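Local structure of hypoxanthine-guanine phosphoribosyltransferase (Thermus thermophilus, 3ACD) at residues D88-V100 and L114-V126. The protein probably catalyses the magnesium-dependent transfer of a phosphoribosyl group to hypoxanthine or guanine, giving IMP or GMP in purine salvage. Residues are numbered along the deposited sequence; the frame is centred on the assembly and turned at random.
Sequences DLRLPIHGRDVIV and LLDYLEARKPASV
Val98 N donates to Ser125 O (2.8 Å) where Asp97 pairs with Ser125 in parallel strands, and Arg96 O takes weak bonds from the amides of Ala124 and Ser125. Just before the strands, Gly95 N, in a type II turn, binds Lys122 O at 164°, tying that turn to Lys122, which has positive phi and leaves helical geometry after the helix. One side-chain bond flanks the ladder: Ser125 OG donates to the anti lone pair of Asp97 OD1 (2.7 Å), its chi1 of 69° setting the hydroxyl between its own N and carbonyl carbon; a water joins the same hydroxyl to Val98 O. Replacing Asp97 by an alanine removes the carboxylate and is likely to leave the Ser125 hydroxyl without its acceptor. Between strand and helix, Leu118 CD1 presses on Val100 CG2 at a tight 3.4 Å, while its CD2 meets both Ile93 CD1 and Leu89 CD2. Val100 CG1 and Leu114 CD2 meet tip to tip, and Leu89 CD1 touches the Tyr117 ring edge at CE2 (3.5 Å). The extended Arg121 chain crosses Ile93 at about a right angle; one water links its NH2 to Leu89 O, while another at NH1 reaches Leu89 O and Leu91 O only weakly. Arg121 O lies at the edge of the His94 ring, near its plane, 3.1 Å from CD2. Helix residues 114-119 run nearly antiparallel to strand 97-100 (162°), as expected of a right-handed beta-alpha-beta crossover in this Rossmann-like phosphoribosyltransferase fold. Strand 97-102 lies between strands 40-45 and 125-130. Leu114 also packs on Val44 and Ile68; residues Glu102 to Thr110, lining the IMP pocket, lead from strand into helix.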
loop_
_atom_site.group_PDB
_atom_site.type_symbol
_atom_site.label_atom_id
_atom_site.label_comp_id
_atom_site.label_asym_id
_atom_site.label_seq_id
_atom_site.Cartn_x
_atom_site.Cartn_y
_atom_site.Cartn_z
ATOM N N ASP A 88 13.870 2.288 -7.575
ATOM C CA ASP A 88 14.065 3.702 -7.878
ATOM C C ASP A 88 12.764 4.473 -8.068
ATOM O O ASP A 88 11.694 3.887 -8.230
ATOM C CB ASP A 88 14.926 3.855 -9.134
ATOM C CG ASP A 88 16.316 3.283 -8.961
ATOM O OD1 ASP A 88 16.431 2.073 -8.677
ATOM O OD2 ASP A 88 17.294 4.046 -9.109
ATOM N N LEU A 89 12.883 5.797 -8.050
ATOM C CA LEU A 89 11.749 6.696 -8.228
ATOM C C LEU A 89 11.364 6.739 -9.703
ATOM O O LEU A 89 12.222 6.612 -10.575
ATOM C CB LEU A 89 12.118 8.110 -7.760
ATOM C CG LEU A 89 12.434 8.367 -6.280
ATOM C CD1 LEU A 89 13.582 7.486 -5.812
ATOM C CD2 LEU A 89 12.792 9.831 -6.097
ATOM N N ARG A 90 10.076 6.924 -9.976
ATOM C CA ARG A 90 9.581 6.985 -11.347
ATOM C C ARG A 90 9.124 8.388 -11.734
ATOM O O ARG A 90 9.219 8.778 -12.898
ATOM C CB ARG A 90 8.427 5.999 -11.537
ATOM C CG ARG A 90 8.842 4.539 -11.487
ATOM C CD ARG A 90 7.634 3.618 -11.549
ATOM N NE ARG A 90 6.817 3.860 -12.735
ATOM C CZ ARG A 90 5.705 3.193 -13.026
ATOM N NH1 ARG A 90 5.268 2.235 -12.218
ATOM N NH2 ARG A 90 5.025 3.482 -14.128
ATOM N N LEU A 91 8.623 9.140 -10.759
ATOM C CA LEU A 91 8.151 10.498 -11.002
ATOM C C LEU A 91 9.196 11.516 -10.560
ATOM O O LEU A 91 9.958 11.273 -9.628
ATOM C CB LEU A 91 6.835 10.749 -10.258
ATOM C CG LEU A 91 5.567 10.106 -10.837
ATOM C CD1 LEU A 91 5.705 8.594 -10.878
ATOM C CD2 LEU A 91 4.373 10.506 -9.989
ATOM N N PRO A 92 9.251 12.672 -11.237
ATOM C CA PRO A 92 10.221 13.716 -10.894
ATOM C C PRO A 92 9.957 14.310 -9.516
ATOM O O PRO A 92 8.804 14.449 -9.109
ATOM C CB PRO A 92 10.019 14.756 -11.998
ATOM C CG PRO A 92 9.482 13.952 -13.150
ATOM C CD PRO A 92 8.512 13.024 -12.461
ATOM N N ILE A 93 11.018 14.648 -8.791
ATOM C CA ILE A 93 10.829 15.266 -7.486
ATOM C C ILE A 93 11.432 16.665 -7.468
ATOM O O ILE A 93 11.242 17.417 -6.515
ATOM C CB ILE A 93 11.443 14.437 -6.340
ATOM C CG1 ILE A 93 12.963 14.404 -6.463
ATOM C CG2 ILE A 93 10.855 13.028 -6.347
ATOM C CD1 ILE A 93 13.638 13.818 -5.236
ATOM N N HIS A 94 12.158 17.021 -8.523
ATOM C CA HIS A 94 12.747 18.353 -8.578
ATOM C C HIS A 94 11.631 19.389 -8.562
ATOM O O HIS A 94 10.671 19.299 -9.331
ATOM C CB HIS A 94 13.607 18.524 -9.838
ATOM C CG HIS A 94 14.214 19.887 -9.968
ATOM N ND1 HIS A 94 13.564 20.937 -10.580
ATOM C CD2 HIS A 94 15.393 20.384 -9.524
ATOM C CE1 HIS A 94 14.317 22.021 -10.509
ATOM N NE2 HIS A 94 15.432 21.713 -9.872
ATOM N N GLY A 95 11.748 20.359 -7.662
ATOM C CA GLY A 95 10.744 21.402 -7.568
ATOM C C GLY A 95 9.438 20.982 -6.917
ATOM O O GLY A 95 8.502 21.774 -6.864
ATOM N N ARG A 96 9.360 19.748 -6.424
ATOM C CA ARG A 96 8.136 19.275 -5.774
ATOM C C ARG A 96 8.251 19.382 -4.257
ATOM O O ARG A 96 9.354 19.378 -3.702
ATOM C CB ARG A 96 7.847 17.798 -6.116
ATOM C CG ARG A 96 7.513 17.472 -7.578
ATOM C CD ARG A 96 6.259 18.186 -8.070
ATOM N NE ARG A 96 5.054 17.852 -7.309
ATOM C CZ ARG A 96 4.369 16.716 -7.423
ATOM N NH1 ARG A 96 4.760 15.773 -8.275
ATOM N NH2 ARG A 96 3.280 16.528 -6.688
ATOM N N ASP A 97 7.104 19.492 -3.594
ATOM C CA ASP A 97 7.066 19.529 -2.138
ATOM C C ASP A 97 6.857 18.067 -1.772
ATOM O O ASP A 97 5.746 17.542 -1.834
ATOM C CB ASP A 97 5.913 20.405 -1.658
ATOM C CG ASP A 97 6.150 21.870 -1.957
ATOM O OD1 ASP A 97 7.173 22.406 -1.481
ATOM O OD2 ASP A 97 5.332 22.480 -2.670
ATOM N N VAL A 98 7.957 17.413 -1.420
ATOM C CA VAL A 98 7.963 15.994 -1.097
ATOM C C VAL A 98 7.699 15.632 0.359
ATOM O O VAL A 98 8.138 16.320 1.282
ATOM C CB VAL A 98 9.322 15.367 -1.500
ATOM C CG1 VAL A 98 9.328 13.871 -1.198
ATOM C CG2 VAL A 98 9.592 15.620 -2.982
ATOM N N ILE A 99 6.963 14.541 0.551
ATOM C CA ILE A 99 6.689 14.030 1.887
ATOM C C ILE A 99 7.066 12.554 1.863
ATOM O O ILE A 99 6.466 11.768 1.132
ATOM C CB ILE A 99 5.198 14.133 2.287
ATOM C CG1 ILE A 99 4.739 15.595 2.309
ATOM C CG2 ILE A 99 5.006 13.511 3.676
ATOM C CD1 ILE A 99 3.255 15.759 2.625
ATOM N N VAL A 100 8.076 12.191 2.643
ATOM C CA VAL A 100 8.519 10.805 2.729
ATOM C C VAL A 100 7.603 10.110 3.733
ATOM O O VAL A 100 7.328 10.655 4.799
ATOM C CB VAL A 100 9.975 10.709 3.239
ATOM C CG1 VAL A 100 10.392 9.246 3.369
ATOM C CG2 VAL A 100 10.913 11.446 2.286
ATOM N N LEU A 114 18.166 8.242 2.666
ATOM C CA LEU A 114 17.076 8.603 1.770
ATOM C C LEU A 114 16.943 10.114 1.607
ATOM O O LEU A 114 16.789 10.606 0.489
ATOM C CB LEU A 114 15.754 8.016 2.277
ATOM C CG LEU A 114 14.517 8.312 1.423
ATOM C CD1 LEU A 114 14.739 7.796 0.006
ATOM C CD2 LEU A 114 13.285 7.658 2.044
ATOM N N LEU A 115 17.007 10.852 2.713
ATOM C CA LEU A 115 16.881 12.301 2.641
ATOM C C LEU A 115 17.991 12.936 1.809
ATOM O O LEU A 115 17.737 13.865 1.048
ATOM C CB LEU A 115 16.858 12.917 4.045
ATOM C CG LEU A 115 15.598 12.619 4.872
ATOM C CD1 LEU A 115 15.692 13.294 6.225
ATOM C CD2 LEU A 115 14.366 13.113 4.127
ATOM N N ASP A 116 19.217 12.447 1.955
ATOM C CA ASP A 116 20.324 12.997 1.180
ATOM C C ASP A 116 20.104 12.702 -0.302
ATOM O O ASP A 116 20.372 13.546 -1.160
ATOM C CB ASP A 116 21.660 12.400 1.627
ATOM C CG ASP A 116 22.071 12.853 3.017
ATOM O OD1 ASP A 116 21.884 14.046 3.337
ATOM O OD2 ASP A 116 22.594 12.019 3.786
ATOM N N TYR A 117 19.620 11.500 -0.594
ATOM C CA TYR A 117 19.360 11.097 -1.972
ATOM C C TYR A 117 18.327 12.018 -2.617
ATOM O O TYR A 117 18.531 12.524 -3.725
ATOM C CB TYR A 117 18.853 9.655 -2.013
ATOM C CG TYR A 117 18.503 9.171 -3.402
ATOM C CD1 TYR A 117 19.497 8.950 -4.356
ATOM C CD2 TYR A 117 17.176 8.939 -3.766
ATOM C CE1 TYR A 117 19.178 8.510 -5.642
ATOM C CE2 TYR A 117 16.844 8.499 -5.049
ATOM C CZ TYR A 117 17.851 8.286 -5.980
ATOM O OH TYR A 117 17.533 7.850 -7.246
ATOM N N LEU A 118 17.217 12.231 -1.917
ATOM C CA LEU A 118 16.147 13.085 -2.414
ATOM C C LEU A 118 16.576 14.544 -2.554
ATOM O O LEU A 118 16.261 15.202 -3.549
ATOM C CB LEU A 118 14.934 13.004 -1.480
ATOM C CG LEU A 118 14.288 11.629 -1.278
ATOM C CD1 LEU A 118 13.113 11.760 -0.319
ATOM C CD2 LEU A 118 13.817 11.072 -2.618
ATOM N N GLU A 119 17.293 15.053 -1.557
ATOM C CA GLU A 119 17.735 16.443 -1.595
ATOM C C GLU A 119 18.658 16.718 -2.777
ATOM O O GLU A 119 18.688 17.834 -3.298
ATOM C CB GLU A 119 18.441 16.812 -0.288
ATOM C CG GLU A 119 17.510 16.880 0.917
ATOM C CD GLU A 119 16.469 17.982 0.800
ATOM O OE1 GLU A 119 16.381 18.620 -0.271
ATOM O OE2 GLU A 119 15.735 18.209 1.784
ATOM N N ALA A 120 19.401 15.700 -3.197
ATOM C CA ALA A 120 20.325 15.833 -4.320
ATOM C C ALA A 120 19.602 16.213 -5.613
ATOM O O ALA A 120 20.210 16.777 -6.525
ATOM C CB ALA A 120 21.093 14.535 -4.514
ATOM N N ARG A 121 18.308 15.907 -5.692
ATOM C CA ARG A 121 17.533 16.239 -6.884
ATOM C C ARG A 121 16.868 17.603 -6.771
ATOM O O ARG A 121 16.130 18.028 -7.661
ATOM C CB ARG A 121 16.490 15.159 -7.162
ATOM C CG ARG A 121 17.116 13.832 -7.545
ATOM C CD ARG A 121 16.110 12.931 -8.211
ATOM N NE ARG A 121 16.724 11.694 -8.679
ATOM C CZ ARG A 121 16.114 10.818 -9.465
ATOM N NH1 ARG A 121 14.876 11.046 -9.871
ATOM N NH2 ARG A 121 16.741 9.711 -9.838
ATOM N N LYS A 122 17.131 18.277 -5.659
ATOM C CA LYS A 122 16.615 19.615 -5.412
ATOM C C LYS A 122 15.098 19.792 -5.402
ATOM O O LYS A 122 14.536 20.518 -6.224
ATOM C CB LYS A 122 17.234 20.590 -6.418
ATOM C CG LYS A 122 18.751 20.571 -6.425
ATOM C CD LYS A 122 19.313 21.521 -7.468
ATOM C CE LYS A 122 20.831 21.487 -7.472
ATOM N NZ LYS A 122 21.341 20.113 -7.727
ATOM N N PRO A 123 14.410 19.122 -4.469
ATOM C CA PRO A 123 12.954 19.265 -4.401
ATOM C C PRO A 123 12.661 20.631 -3.781
ATOM O O PRO A 123 13.547 21.230 -3.171
ATOM C CB PRO A 123 12.542 18.108 -3.495
ATOM C CG PRO A 123 13.706 17.979 -2.576
ATOM C CD PRO A 123 14.887 18.109 -3.511
ATOM N N ALA A 124 11.442 21.130 -3.939
ATOM C CA ALA A 124 11.083 22.426 -3.366
ATOM C C ALA A 124 11.169 22.355 -1.840
ATOM O O ALA A 124 11.511 23.333 -1.172
ATOM C CB ALA A 124 9.674 22.818 -3.797
ATOM N N SER A 125 10.853 21.185 -1.294
ATOM C CA SER A 125 10.907 20.975 0.148
ATOM C C SER A 125 10.711 19.497 0.440
ATOM O O SER A 125 10.231 18.747 -0.408
ATOM C CB SER A 125 9.812 21.776 0.861
ATOM O OG SER A 125 8.523 21.262 0.566
ATOM N N VAL A 126 11.097 19.087 1.641
ATOM C CA VAL A 126 10.942 17.700 2.051
ATOM C C VAL A 126 10.563 17.618 3.520
ATOM O O VAL A 126 11.223 18.211 4.374
ATOM C CB VAL A 126 12.246 16.883 1.873
ATOM C CG1 VAL A 126 12.013 15.439 2.320
ATOM C CG2 VAL A 126 12.709 16.924 0.427
HETATM O O HOH W 1 12.344 10.018 -11.100
HETATM O O HOH W 2 14.641 8.022 -11.599
HETATM O O HOH W 3 7.342 18.980 1.650
#